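PDB 2R3S: uncharacterized protein from Nostoc punctiforme, which probably acts as a dimeric O-methyltransferase, moving a methyl group from S-adenosylmethionine to a hydroxyl group of a substrate that is not established. Local coordinates for residues Pro7-Phe10 and Phe11-Asn15; Ile106-Gly109 and Phe110-Leu113; Pro239-Leu242 and His243-Asp246; Ile273-Asp277 and Arg278-Pro282; Ser288-Met291 and Leu292-Pro296. All blocks are in the same frame, centred on the assembly; numbering follows the deposited sequence.

Contact 1: residues Pro7-Phe10 and Phe11-Asn15; sequences PALF and FNTVN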
loop_
_atom_site.group_PDB
_atom_site.type_symbol
_atom_site.label_atom_id
_atom_site.label_comp_id
_atom_site.label_asym_id
_atom_site.label_seq_id
_atom_site.Cartn_x
_atom_site.Cartn_y
_atom_site.Cartn_z
ATOM N N PRO A 7 8.691 11.592 -10.607
ATOM C CA PRO A 7 7.387 11.220 -10.113
ATOM C C PRO A 7 7.367 9.789 -9.576
ATOM O O PRO A 7 6.296 9.220 -9.407
ATOM C CB PRO A 7 6.522 11.323 -11.367
ATOM C CG PRO A 7 7.423 10.869 -12.454
ATOM C CD PRO A 7 8.844 11.165 -12.017
ATOM N N ALA A 8 8.538 9.209 -9.291
ATOM C CA ALA A 8 8.614 7.830 -8.822
ATOM C C ALA A 8 7.957 7.636 -7.469
ATOM O O ALA A 8 7.258 6.644 -7.258
ATOM C CB ALA A 8 10.084 7.346 -8.804
ATOM N N LEU A 9 8.162 8.566 -6.538
ATOM C CA LEU A 9 7.511 8.454 -5.222
ATOM C C LEU A 9 6.007 8.382 -5.375
ATOM O O LEU A 9 5.330 7.520 -4.788
ATOM C CB LEU A 9 7.902 9.622 -4.292
ATOM C CG LEU A 9 7.376 9.593 -2.835
ATOM C CD1 LEU A 9 7.727 8.310 -2.088
ATOM C CD2 LEU A 9 7.852 10.816 -2.053
ATOM N N PHE A 10 5.476 9.318 -6.148
ATOM C CA PHE A 10 4.047 9.354 -6.423
ATOM C C PHE A 10 3.554 7.989 -6.911
ATOM O O PHE A 10 2.622 7.448 -6.357
ATOM C CB PHE A 10 3.713 10.415 -7.456
ATOM C CG PHE A 10 2.277 10.408 -7.875
ATOM C CD1 PHE A 10 1.266 10.552 -6.936
ATOM C CD2 PHE A 10 1.925 10.279 -9.204
ATOM C CE1 PHE A 10 -0.047 10.545 -7.315
ATOM C CE2 PHE A 10 0.607 10.292 -9.581
ATOM C CZ PHE A 10 -0.382 10.426 -8.655
ATOM N N PHE A 11 4.181 7.442 -7.943
ATOM C CA PHE A 11 3.680 6.232 -8.575
ATOM C C PHE A 11 3.901 5.017 -7.673
ATOM O O PHE A 11 3.037 4.145 -7.593
ATOM C CB PHE A 11 4.276 6.029 -9.982
ATOM C CG PHE A 11 3.729 6.990 -11.024
ATOM C CD1 PHE A 11 2.399 6.976 -11.369
ATOM C CD2 PHE A 11 4.549 7.893 -11.656
ATOM C CE1 PHE A 11 1.902 7.845 -12.303
ATOM C CE2 PHE A 11 4.052 8.753 -12.595
ATOM C CZ PHE A 11 2.725 8.730 -12.918
ATOM N N ASN A 12 5.018 4.973 -6.962
ATOM C CA ASN A 12 5.235 3.872 -6.003
ATOM C C ASN A 12 4.236 3.912 -4.875
ATOM O O ASN A 12 3.775 2.869 -4.413
ATOM C CB ASN A 12 6.665 3.887 -5.435
ATOM C CG ASN A 12 7.708 3.677 -6.516
ATOM O OD1 ASN A 12 7.453 3.013 -7.533
ATOM N ND2 ASN A 12 8.891 4.254 -6.311
ATOM N N THR A 13 3.900 5.120 -4.446
ATOM C CA THR A 13 2.862 5.335 -3.431
ATOM C C THR A 13 1.484 4.998 -3.945
ATOM O O THR A 13 0.747 4.281 -3.293
ATOM C CB THR A 13 2.924 6.746 -2.890
ATOM O OG1 THR A 13 4.266 6.975 -2.434
ATOM C CG2 THR A 13 1.996 6.907 -1.734
ATOM N N VAL A 14 1.136 5.446 -5.137
ATOM C CA VAL A 14 -0.164 5.079 -5.706
ATOM C C VAL A 14 -0.325 3.562 -5.696
ATOM O O VAL A 14 -1.361 3.060 -5.261
ATOM C CB VAL A 14 -0.384 5.678 -7.119
ATOM C CG1 VAL A 14 -1.689 5.125 -7.781
ATOM C CG2 VAL A 14 -0.450 7.196 -7.026
ATOM N N ASN A 15 0.705 2.834 -6.148
ATOM C CA ASN A 15 0.652 1.363 -6.272
ATOM C C ASN A 15 1.027 0.541 -5.042
ATOM O O ASN A 15 1.024 -0.695 -5.101
ATOM C CB ASN A 15 1.551 0.906 -7.430
ATOM C CG ASN A 15 1.048 1.366 -8.757
ATOM O OD1 ASN A 15 -0.124 1.714 -8.921
ATOM N ND2 ASN A 15 1.918 1.355 -9.719
#
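Phe-10 and Phe-11 are neighbours in the first turns of helix 8-14, yet their rings meet: the edge of Phe-10 points at the face of Phe-11, with CD2 of Phe-10 over the middle of the ring. The centroids lie 5.0 Å apart, the planes inclined at 54°. Val-14, one turn on, sets its CG2 methyl over a face of the Phe-10 ring, 3.7 Å from the ring centroid, a CH-pi contact. Phe-11 has CG beside its own backbone N (chi1 -73°), which swings the ring back toward the start of the helix, where CE2 lies 3.8 Å from CB of Pro-7, the N-cap residue. An alanine here is likely to strip the Phe-10 edge and the Pro-7 ring of their shared partner and open a gap at the helix start. This apolar side is the tight one. Leu-86 and Phe-85 of the second subunit pack there, on Phe-10 and Pro-7 respectively. The other side is looser: Ala-8 is exposed, and its CB comes only to 4.1 Å from ND2 of Asn-12. The carbonyl of Leu-9 takes two bonds, from Thr-13 N at 2.8 Å and, on the opposite face of its plane, from Thr-13 OG1 at 2.6 Å. With its hydroxyl spent on the helix's own backbone, buried Thr-13 can pack against Phe-68 of the second subunit at little polar cost.

Contact 2: residues Ile106-Gly109 and Phe110-Leu113; sequences ITNG and FNDL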
loop_
_atom_site.group_PDB
_atom_site.type_symbol
_atom_site.label_atom_id
_atom_site.label_comp_id
_atom_site.label_asym_id
_atom_site.label_seq_id
_atom_site.Cartn_x
_atom_site.Cartn_y
_atom_site.Cartn_z
ATOM N N ILE A 106 -10.651 -3.044 9.776
ATOM C CA ILE A 106 -9.611 -2.003 9.843
ATOM C C ILE A 106 -9.405 -1.334 8.472
ATOM O O ILE A 106 -9.453 -0.117 8.375
ATOM C CB ILE A 106 -8.284 -2.581 10.378
ATOM C CG1 ILE A 106 -8.461 -3.021 11.835
ATOM C CG2 ILE A 106 -7.167 -1.545 10.283
ATOM C CD1 ILE A 106 -8.980 -1.849 12.768
ATOM N N THR A 107 -9.200 -2.128 7.416
ATOM C CA THR A 107 -8.846 -1.593 6.091
ATOM C C THR A 107 -9.959 -0.775 5.408
ATOM O O THR A 107 -9.662 0.107 4.605
ATOM C CB THR A 107 -8.373 -2.707 5.093
ATOM O OG1 THR A 107 -9.475 -3.550 4.763
ATOM C CG2 THR A 107 -7.217 -3.563 5.654
ATOM N N ASN A 108 -11.224 -1.064 5.722
ATOM C CA ASN A 108 -12.356 -0.284 5.222
ATOM C C ASN A 108 -12.310 1.202 5.569
ATOM O O ASN A 108 -12.776 1.989 4.780
ATOM C CB ASN A 108 -13.689 -0.812 5.727
ATOM C CG ASN A 108 -14.145 -2.053 5.009
ATOM O OD1 ASN A 108 -13.553 -2.492 4.014
ATOM N ND2 ASN A 108 -15.219 -2.643 5.531
ATOM N N GLY A 109 -11.788 1.585 6.734
ATOM C CA GLY A 109 -11.590 3.013 7.030
ATOM C C GLY A 109 -10.737 3.757 6.000
ATOM O O GLY A 109 -10.910 4.952 5.771
ATOM N N PHE A 110 -9.845 3.033 5.341
ATOM C CA PHE A 110 -8.972 3.608 4.325
ATOM C C PHE A 110 -9.542 3.549 2.917
ATOM O O PHE A 110 -8.972 4.127 2.018
ATOM C CB PHE A 110 -7.630 2.891 4.373
ATOM C CG PHE A 110 -6.848 3.215 5.581
ATOM C CD1 PHE A 110 -6.991 2.470 6.734
ATOM C CD2 PHE A 110 -5.960 4.269 5.570
ATOM C CE1 PHE A 110 -6.262 2.784 7.855
ATOM C CE2 PHE A 110 -5.226 4.582 6.697
ATOM C CZ PHE A 110 -5.388 3.845 7.834
ATOM N N ASN A 111 -10.654 2.849 2.720
ATOM C CA ASN A 111 -11.340 2.871 1.444
ATOM C C ASN A 111 -11.807 4.275 1.039
ATOM O O ASN A 111 -11.826 4.580 -0.140
ATOM C CB ASN A 111 -12.560 1.936 1.444
ATOM C CG ASN A 111 -12.188 0.443 1.388
ATOM O OD1 ASN A 111 -11.042 0.066 1.121
ATOM N ND2 ASN A 111 -13.186 -0.412 1.622
ATOM N N ASP A 112 -12.225 5.109 1.988
ATOM C CA ASP A 112 -12.484 6.531 1.683
ATOM C C ASP A 112 -11.886 7.422 2.753
ATOM O O ASP A 112 -12.565 7.927 3.635
ATOM C CB ASP A 112 -13.983 6.818 1.498
ATOM C CG ASP A 112 -14.265 8.043 0.561
ATOM O OD1 ASP A 112 -13.351 8.842 0.216
ATOM O OD2 ASP A 112 -15.439 8.171 0.153
ATOM N N LEU A 113 -10.582 7.596 2.653
ATOM C CA LEU A 113 -9.848 8.471 3.525
ATOM C C LEU A 113 -10.202 9.910 3.191
ATOM O O LEU A 113 -10.189 10.758 4.077
ATOM C CB LEU A 113 -8.358 8.195 3.379
ATOM C CG LEU A 113 -7.381 8.615 4.455
ATOM C CD1 LEU A 113 -7.789 8.107 5.837
ATOM C CD2 LEU A 113 -5.998 8.096 4.046
HETATM O O HOH W 1 -11.169 -2.825 2.913
#
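Asn-108 and Asn-111 send their side chains out on one side of a tight turn, side by side and pointing the same way, with their amide planes 46° apart. Asn-111 is the one to trace. Its CB starts 3.3 Å from the backbone O of Asn-108, the same oxygen that accepts the N-H of Asn-111 at 3.1 Å. Because CG stands beside the residue's own backbone N (chi1 -73°), the amide folds back over Asn-108, and CG passes 3.9 Å from CA of that residue. At the tip the two branches part: ND2 comes to 3.2 Å from OD1 of Asn-108, while OD1 is the acceptor of a weak bond from a water. That water is held more firmly by its other partners, donating to OD1 of Asn-108 at 2.6 Å and bonding to OG1 of Thr-107 at an equally short distance, so three polar side chains gather round one solvent molecule on the exposed side. The opposite character belongs to Phe-110. Its N-H bonds to O of Thr-107 at 3.0 Å, the donor standing well above the carbonyl plane, and its buried ring packs on Leu-289 and Ala-293 of helix 282-294 and meets Tyr-17 of the second subunit edge-to-face. Both backbone bonds span three residues, so helices 104-107 and 113-119 are joined by a short helix-to-helix connection of consecutive 3-10-type turns, ended by the N-cap of helix 113-119, Asp-112, whose OD1 caps N of Ala-115.

Contact 3: residues Pro239-Leu242 and His243-Asp246; sequences PNFL and HHFD. With EDO (1,2-ethanediol), chain E.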
loop_
_atom_site.group_PDB
_atom_site.type_symbol
_atom_site.label_atom_id
_atom_site.label_comp_id
_atom_site.label_asym_id
_atom_site.label_seq_id
_atom_site.Cartn_x
_atom_site.Cartn_y
_atom_site.Cartn_z
ATOM N N PRO A 239 -2.717 -0.021 28.209
ATOM C CA PRO A 239 -1.997 -0.378 26.997
ATOM C C PRO A 239 -2.833 -0.107 25.752
ATOM O O PRO A 239 -3.924 -0.617 25.643
ATOM C CB PRO A 239 -1.736 -1.872 27.174
ATOM C CG PRO A 239 -2.549 -2.315 28.362
ATOM C CD PRO A 239 -3.380 -1.191 28.803
ATOM N N ASN A 240 -2.318 0.705 24.839
ATOM C CA ASN A 240 -2.958 0.982 23.546
ATOM C C ASN A 240 -4.472 1.282 23.632
ATOM O O ASN A 240 -5.281 0.804 22.795
ATOM C CB ASN A 240 -2.674 -0.148 22.524
ATOM C CG ASN A 240 -1.249 -0.132 22.001
ATOM O OD1 ASN A 240 -0.791 0.868 21.445
ATOM N ND2 ASN A 240 -0.543 -1.254 22.160
ATOM N N PHE A 241 -4.841 2.115 24.609
ATOM C CA PHE A 241 -6.235 2.522 24.794
ATOM C C PHE A 241 -6.483 3.979 24.516
ATOM O O PHE A 241 -7.424 4.323 23.826
ATOM C CB PHE A 241 -6.699 2.232 26.229
ATOM C CG PHE A 241 -8.218 2.211 26.390
ATOM C CD1 PHE A 241 -9.023 1.480 25.515
ATOM C CD2 PHE A 241 -8.835 2.898 27.424
ATOM C CE1 PHE A 241 -10.402 1.452 25.660
ATOM C CE2 PHE A 241 -10.227 2.862 27.569
ATOM C CZ PHE A 241 -10.996 2.143 26.684
ATOM N N LEU A 242 -5.658 4.852 25.066
ATOM C CA LEU A 242 -6.036 6.270 25.116
ATOM C C LEU A 242 -6.103 6.921 23.752
ATOM O O LEU A 242 -6.911 7.810 23.549
ATOM C CB LEU A 242 -5.105 7.074 26.036
ATOM C CG LEU A 242 -5.258 6.876 27.554
ATOM C CD1 LEU A 242 -4.293 7.855 28.215
ATOM C CD2 LEU A 242 -6.720 7.083 28.050
ATOM N N HIS A 243 -5.268 6.467 22.812
ATOM C CA HIS A 243 -5.256 7.013 21.437
ATOM C C HIS A 243 -6.563 6.989 20.646
ATOM O O HIS A 243 -6.703 7.723 19.659
ATOM C CB HIS A 243 -4.140 6.363 20.585
ATOM C CG HIS A 243 -4.166 4.860 20.505
ATOM N ND1 HIS A 243 -3.052 4.094 20.788
ATOM C CD2 HIS A 243 -5.129 3.991 20.109
ATOM C CE1 HIS A 243 -3.329 2.818 20.574
ATOM N NE2 HIS A 243 -4.587 2.729 20.168
ATOM N N HIS A 244 -7.513 6.150 21.056
ATOM C CA HIS A 244 -8.855 6.074 20.429
ATOM C C HIS A 244 -9.813 7.233 20.721
ATOM O O HIS A 244 -10.788 7.426 20.004
ATOM C CB HIS A 244 -9.545 4.791 20.883
ATOM C CG HIS A 244 -8.837 3.550 20.453
ATOM N ND1 HIS A 244 -8.183 2.727 21.340
ATOM C CD2 HIS A 244 -8.646 3.010 19.220
ATOM C CE1 HIS A 244 -7.634 1.724 20.673
ATOM N NE2 HIS A 244 -7.893 1.876 19.387
ATOM N N PHE A 245 -9.555 8.008 21.769
ATOM C CA PHE A 245 -10.566 8.962 22.251
ATOM C C PHE A 245 -10.089 10.404 22.172
ATOM O O PHE A 245 -8.888 10.636 22.178
ATOM C CB PHE A 245 -10.922 8.578 23.688
ATOM C CG PHE A 245 -11.217 7.107 23.851
ATOM C CD1 PHE A 245 -12.412 6.574 23.412
ATOM C CD2 PHE A 245 -10.281 6.259 24.406
ATOM C CE1 PHE A 245 -12.678 5.208 23.559
ATOM C CE2 PHE A 245 -10.524 4.914 24.537
ATOM C CZ PHE A 245 -11.730 4.382 24.116
ATOM N N ASP A 246 -11.014 11.368 22.088
ATOM C CA ASP A 246 -10.634 12.783 22.265
ATOM C C ASP A 246 -10.081 13.042 23.661
ATOM O O ASP A 246 -10.157 12.194 24.554
ATOM C CB ASP A 246 -11.741 13.800 21.871
ATOM C CG ASP A 246 -13.046 13.618 22.637
ATOM O OD1 ASP A 246 -13.018 13.334 23.842
ATOM O OD2 ASP A 246 -14.105 13.774 22.010
HETATM C C1 EDO E . -4.999 -2.883 24.034
HETATM O O1 EDO E . -5.687 -2.228 25.161
HETATM C C2 EDO E . -5.859 -3.266 22.817
HETATM O O2 EDO E . -6.044 -2.255 21.810
#
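The loop that leaves strand 233-239 at the carboxyl end of the parallel strands of the Rossmann-like sheet turns back on itself here, and Phe-241 meets Phe-245 across that turn. The edge of Phe-245 is directed at the face of Phe-241: CE2 stands 3.5 Å above the plane of the Phe-241 ring, over its centre, with the two planes inclined at 68°. Phe-241 reaches this place because its CG is anti to the backbone N (chi1 -162°); Ile-172, Ala-224 and Leu-253 also pack on it. A serine in its place would probably leave the Phe-245 edge without a face to rest on and open a gap toward strand 168-172. The backbone O of Phe-241 draws His-244 in, accepting from its ND1 at 3.1 Å and, weakly, from its main-chain N. In methyltransferases of this fold the loop after the fourth strand borders the catalytic cleft, and a 1,2-ethanediol, probably from the crystallisation liquor, its O2 weakly bonded to O of Asn-240 at 3.3 Å, is consistent with a pocket. His-244 turns a ring edge toward that O2, and CD2 of His-243 lies over the centre of one of its faces. The His-243 ring is fixed through ND1, which is hydrogen-bonded to OD1 of Asp-271, while its CE1 points at OD1 of Asn-240, 3.3 Å away in the ring plane; that oxygen is hydrogen-bonded to NE2 of Gln-328. Phe-245 N closes the turn on O of Leu-242 at 3.2 Å, a nearly straight bond of 171°.

Contact 4: residues Ile273-Asp277 and Arg278-Pro282; sequences IPNSD and RITPP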
loop_
_atom_site.group_PDB
_atom_site.type_symbol
_atom_site.label_atom_id
_atom_site.label_comp_id
_atom_site.label_asym_id
_atom_site.label_seq_id
_atom_site.Cartn_x
_atom_site.Cartn_y
_atom_site.Cartn_z
ATOM N N ILE A 273 3.697 7.302 21.068
ATOM C CA ILE A 273 3.873 8.690 21.493
ATOM C C ILE A 273 4.883 9.355 20.565
ATOM O O ILE A 273 6.086 9.229 20.749
ATOM C CB ILE A 273 4.311 8.808 22.983
ATOM C CG1 ILE A 273 3.388 7.967 23.886
ATOM C CG2 ILE A 273 4.256 10.264 23.417
ATOM C CD1 ILE A 273 3.920 7.761 25.316
ATOM N N PRO A 274 4.396 10.003 19.515
ATOM C CA PRO A 274 5.295 10.744 18.646
ATOM C C PRO A 274 5.995 11.912 19.330
ATOM O O PRO A 274 5.453 12.496 20.294
ATOM C CB PRO A 274 4.372 11.277 17.556
ATOM C CG PRO A 274 3.018 11.149 18.084
ATOM C CD PRO A 274 3.012 10.040 19.043
ATOM N N ASN A 275 7.174 12.261 18.802
ATOM C CA ASN A 275 7.838 13.517 19.171
ATOM C C ASN A 275 6.948 14.692 18.846
ATOM O O ASN A 275 5.979 14.564 18.089
ATOM C CB ASN A 275 9.189 13.654 18.471
ATOM C CG ASN A 275 10.144 12.543 18.840
ATOM O OD1 ASN A 275 10.145 12.078 19.976
ATOM N ND2 ASN A 275 10.908 12.053 17.868
ATOM N N SER A 276 7.277 15.844 19.422
ATOM C CA SER A 276 6.488 17.064 19.241
ATOM C C SER A 276 6.345 17.523 17.790
ATOM O O SER A 276 5.434 18.286 17.466
ATOM C CB SER A 276 7.119 18.186 20.079
ATOM O OG SER A 276 8.454 18.460 19.657
ATOM N N ASP A 277 7.249 17.077 16.918
ATOM C CA ASP A 277 7.177 17.390 15.470
ATOM C C ASP A 277 5.978 16.718 14.784
ATOM O O ASP A 277 5.530 17.158 13.721
ATOM C CB ASP A 277 8.519 17.096 14.733
ATOM C CG ASP A 277 8.967 15.653 14.841
ATOM O OD1 ASP A 277 8.210 14.798 15.321
ATOM O OD2 ASP A 277 10.107 15.349 14.441
ATOM N N ARG A 278 5.466 15.669 15.433
ATOM C CA ARG A 278 4.363 14.823 14.944
ATOM C C ARG A 278 4.714 14.106 13.657
ATOM O O ARG A 278 3.809 13.665 12.955
ATOM C CB ARG A 278 3.057 15.599 14.756
ATOM C CG ARG A 278 2.518 16.263 16.008
ATOM C CD ARG A 278 1.057 16.646 15.799
ATOM N NE ARG A 278 0.190 15.686 16.454
ATOM C CZ ARG A 278 -0.244 15.798 17.699
ATOM N NH1 ARG A 278 0.064 16.866 18.426
ATOM N NH2 ARG A 278 -1.005 14.852 18.206
ATOM N N ILE A 279 6.023 13.963 13.377
ATOM C CA ILE A 279 6.514 13.266 12.169
ATOM C C ILE A 279 7.590 12.214 12.511
ATOM O O ILE A 279 7.935 11.395 11.694
ATOM C CB ILE A 279 6.939 14.261 11.071
ATOM C CG1 ILE A 279 8.075 15.196 11.565
ATOM C CG2 ILE A 279 5.736 15.119 10.626
ATOM C CD1 ILE A 279 8.716 16.048 10.507
ATOM N N THR A 280 8.064 12.213 13.749
ATOM C CA THR A 280 9.011 11.220 14.237
ATOM C C THR A 280 8.590 10.715 15.612
ATOM O O THR A 280 7.923 11.429 16.362
ATOM C CB THR A 280 10.484 11.774 14.339
ATOM O OG1 THR A 280 10.517 12.959 15.149
ATOM C CG2 THR A 280 11.038 12.066 12.958
ATOM N N PRO A 281 8.970 9.477 15.945
ATOM C CA PRO A 281 9.542 8.491 15.030
ATOM C C PRO A 281 8.486 8.166 14.015
ATOM O O PRO A 281 7.301 8.369 14.290
ATOM C CB PRO A 281 9.844 7.287 15.927
ATOM C CG PRO A 281 9.718 7.796 17.346
ATOM C CD PRO A 281 8.851 8.974 17.321
ATOM N N PRO A 282 8.894 7.770 12.810
ATOM C CA PRO A 282 7.921 7.618 11.748
ATOM C C PRO A 282 6.733 6.695 12.056
ATOM O O PRO A 282 5.620 7.051 11.721
ATOM C CB PRO A 282 8.762 7.076 10.603
ATOM C CG PRO A 282 10.076 7.614 10.838
ATOM C CD PRO A 282 10.263 7.559 12.315
#
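OD1 of Asp-277 is gripped by two consecutive backbone N-H groups, those of Ile-279 and Thr-280, each at 3.0 Å and both arriving from the same face of the carboxylate. The other oxygen, OD2, accepts from Thr-280 OG1 at 2.5 Å on its syn lone pair, so a single carboxylate ties down three donors. Having CG between the backbone N and the carbonyl carbon (chi1 59°) bends the acid forward over the chain that follows it, where CG1 of Ile-279 packs 3.4 Å from its CG. The bond to Ile-279 N makes this an Asx turn, which overlaps the end of a type I beta turn from Asn-275 to Arg-278, closed by Arg-278 N to Asn-275 O at 2.9 Å. The pair of turns carries the chain from strand 265-271 round to helix 282-294 in the Rossmann-like domain. Asn-275 then fastens the two limbs together: its backbone N bonds to O of Thr-280 at 2.7 Å, and its ND2, with the acceptor in the amide plane, donates a hydrogen bond to Thr-280 OG1 at 2.9 Å and 167°. That hydroxyl therefore donates to the acid and accepts from the amide, which fixes its rotation. Arg-278 makes a salt bridge with Glu-305 through NH2, while O of Asp-277 is bonded to Lys-71 NZ of the second subunit.

Contact 5: residues Ser288-Met291 and Leu292-Pro296; sequences SLVM and LATTP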
loop_
_atom_site.group_PDB
_atom_site.type_symbol
_atom_site.label_atom_id
_atom_site.label_comp_id
_atom_site.label_asym_id
_atom_site.label_seq_id
_atom_site.Cartn_x
_atom_site.Cartn_y
_atom_site.Cartn_z
ATOM N N SER A 288 -1.354 8.388 13.646
ATOM C CA SER A 288 -2.437 9.349 13.655
ATOM C C SER A 288 -3.401 9.174 12.444
ATOM O O SER A 288 -4.617 9.377 12.577
ATOM C CB SER A 288 -1.911 10.789 13.833
ATOM O OG SER A 288 -1.624 11.413 12.605
ATOM N N LEU A 289 -2.878 8.759 11.291
ATOM C CA LEU A 289 -3.712 8.484 10.137
ATOM C C LEU A 289 -4.602 7.272 10.429
ATOM O O LEU A 289 -5.761 7.278 10.057
ATOM C CB LEU A 289 -2.890 8.260 8.864
ATOM C CG LEU A 289 -3.604 8.427 7.520
ATOM C CD1 LEU A 289 -3.847 9.877 7.188
ATOM C CD2 LEU A 289 -2.852 7.724 6.353
ATOM N N VAL A 290 -4.062 6.261 11.110
ATOM C CA VAL A 290 -4.854 5.129 11.529
ATOM C C VAL A 290 -6.044 5.575 12.403
ATOM O O VAL A 290 -7.189 5.148 12.179
ATOM C CB VAL A 290 -3.984 4.060 12.228
ATOM C CG1 VAL A 290 -4.815 2.900 12.682
ATOM C CG2 VAL A 290 -2.893 3.573 11.266
HETATM N N MSE A 291 -5.778 6.478 13.347
HETATM C CA MSE A 291 -6.817 7.011 14.208
HETATM C C MSE A 291 -7.826 7.831 13.441
HETATM O O MSE A 291 -9.011 7.768 13.729
HETATM C CB MSE A 291 -6.224 7.806 15.366
HETATM C CG MSE A 291 -5.388 6.955 16.320
HETATM SE SE MSE A 291 -6.496 5.605 17.236
HETATM C CE MSE A 291 -6.417 4.107 15.940
ATOM N N LEU A 292 -7.395 8.568 12.438
ATOM C CA LEU A 292 -8.347 9.298 11.598
ATOM C C LEU A 292 -9.268 8.347 10.850
ATOM O O LEU A 292 -10.486 8.591 10.738
ATOM C CB LEU A 292 -7.629 10.221 10.604
ATOM C CG LEU A 292 -8.469 10.988 9.571
ATOM C CD1 LEU A 292 -9.345 12.093 10.187
ATOM C CD2 LEU A 292 -7.577 11.564 8.498
ATOM N N ALA A 293 -8.684 7.293 10.282
ATOM C CA ALA A 293 -9.451 6.385 9.444
ATOM C C ALA A 293 -10.472 5.558 10.231
ATOM O O ALA A 293 -11.517 5.218 9.699
ATOM C CB ALA A 293 -8.533 5.457 8.622
ATOM N N THR A 294 -10.180 5.253 11.492
ATOM C CA THR A 294 -10.911 4.207 12.195
ATOM C C THR A 294 -11.701 4.637 13.438
ATOM O O THR A 294 -12.494 3.855 13.931
ATOM C CB THR A 294 -9.973 3.067 12.634
ATOM O OG1 THR A 294 -9.030 3.551 13.597
ATOM C CG2 THR A 294 -9.269 2.396 11.444
ATOM N N THR A 295 -11.434 5.828 13.965
ATOM C CA THR A 295 -12.050 6.338 15.181
ATOM C C THR A 295 -12.592 7.758 14.884
ATOM O O THR A 295 -12.137 8.417 13.919
ATOM C CB THR A 295 -11.075 6.404 16.376
ATOM O OG1 THR A 295 -10.165 7.492 16.206
ATOM C CG2 THR A 295 -10.282 5.102 16.578
ATOM N N PRO A 296 -13.623 8.212 15.641
ATOM C CA PRO A 296 -14.150 9.573 15.422
ATOM C C PRO A 296 -13.243 10.741 15.831
ATOM O O PRO A 296 -13.267 11.743 15.155
ATOM C CB PRO A 296 -15.480 9.586 16.232
ATOM C CG PRO A 296 -15.807 8.101 16.454
ATOM C CD PRO A 296 -14.438 7.467 16.621
#
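Residues 288-294 form the last turns of helix 282-294, which is kinked at its entry to Ser-288 and Leu-289, where the N atoms lack a bond to the preceding turn. From there the bonds are regular: Leu-292 N reaches O of Ser-288 and Ala-293 N reaches O of Leu-289, each at 2.9 Å. Then the helix starts to come apart, and hydroxyls step in. Thr-294 N makes only a weak bond to O of Val-290, but its OG1 donates to the same oxygen at 2.8 Å, from well above the carbonyl plane. Thr-295 repeats this more strongly: its N at 3.1 Å and its OG1 at 2.7 Å approach O of Met-291 from opposite faces. With chi1 at 74°, OG1 of Thr-295 is tucked between its own N and carbonyl carbon, facing back toward the helix, and it also accepts a bond from N of Gly-298. Met-291, modelled as selenomethionine, folds at chi2 and chi3 so that SE lies 3.9 Å from CG2 of Thr-295 and CE lies 3.6 Å from OG1 of Thr-294. These side chains are buried from several directions. Leu-289, Leu-292 and Ala-293 pack on helix 113-119, Met-291 and Thr-295 press on the histidines of the loop after strand 233-239, and Leu-292 also meets Met-58 of the second subunit.

In the fold
Contacts 2, 3 and 5 form a connected row. Contact 5 lies in the middle: CE1 of Phe-110 in contact 2 comes within 3.6 Å of CB of Ala-293, and CD2 of His-244 in contact 3 lies 3.7 Å from CG2 of Thr-295. Contact 3 follows the fourth strand, where methyltransferases of this fold have their cleft, and probably borders it; the ethanediol bound there is consistent with a pocket. Contact 4, at the start of the helix that contact 5 ends, has its centre about 17 Å from that of contact 3. Contact 1 stands apart in the dimerisation domain, about 32 Å from contact 3 between centres, but like contacts 2, 4 and 5 it touches the second subunit.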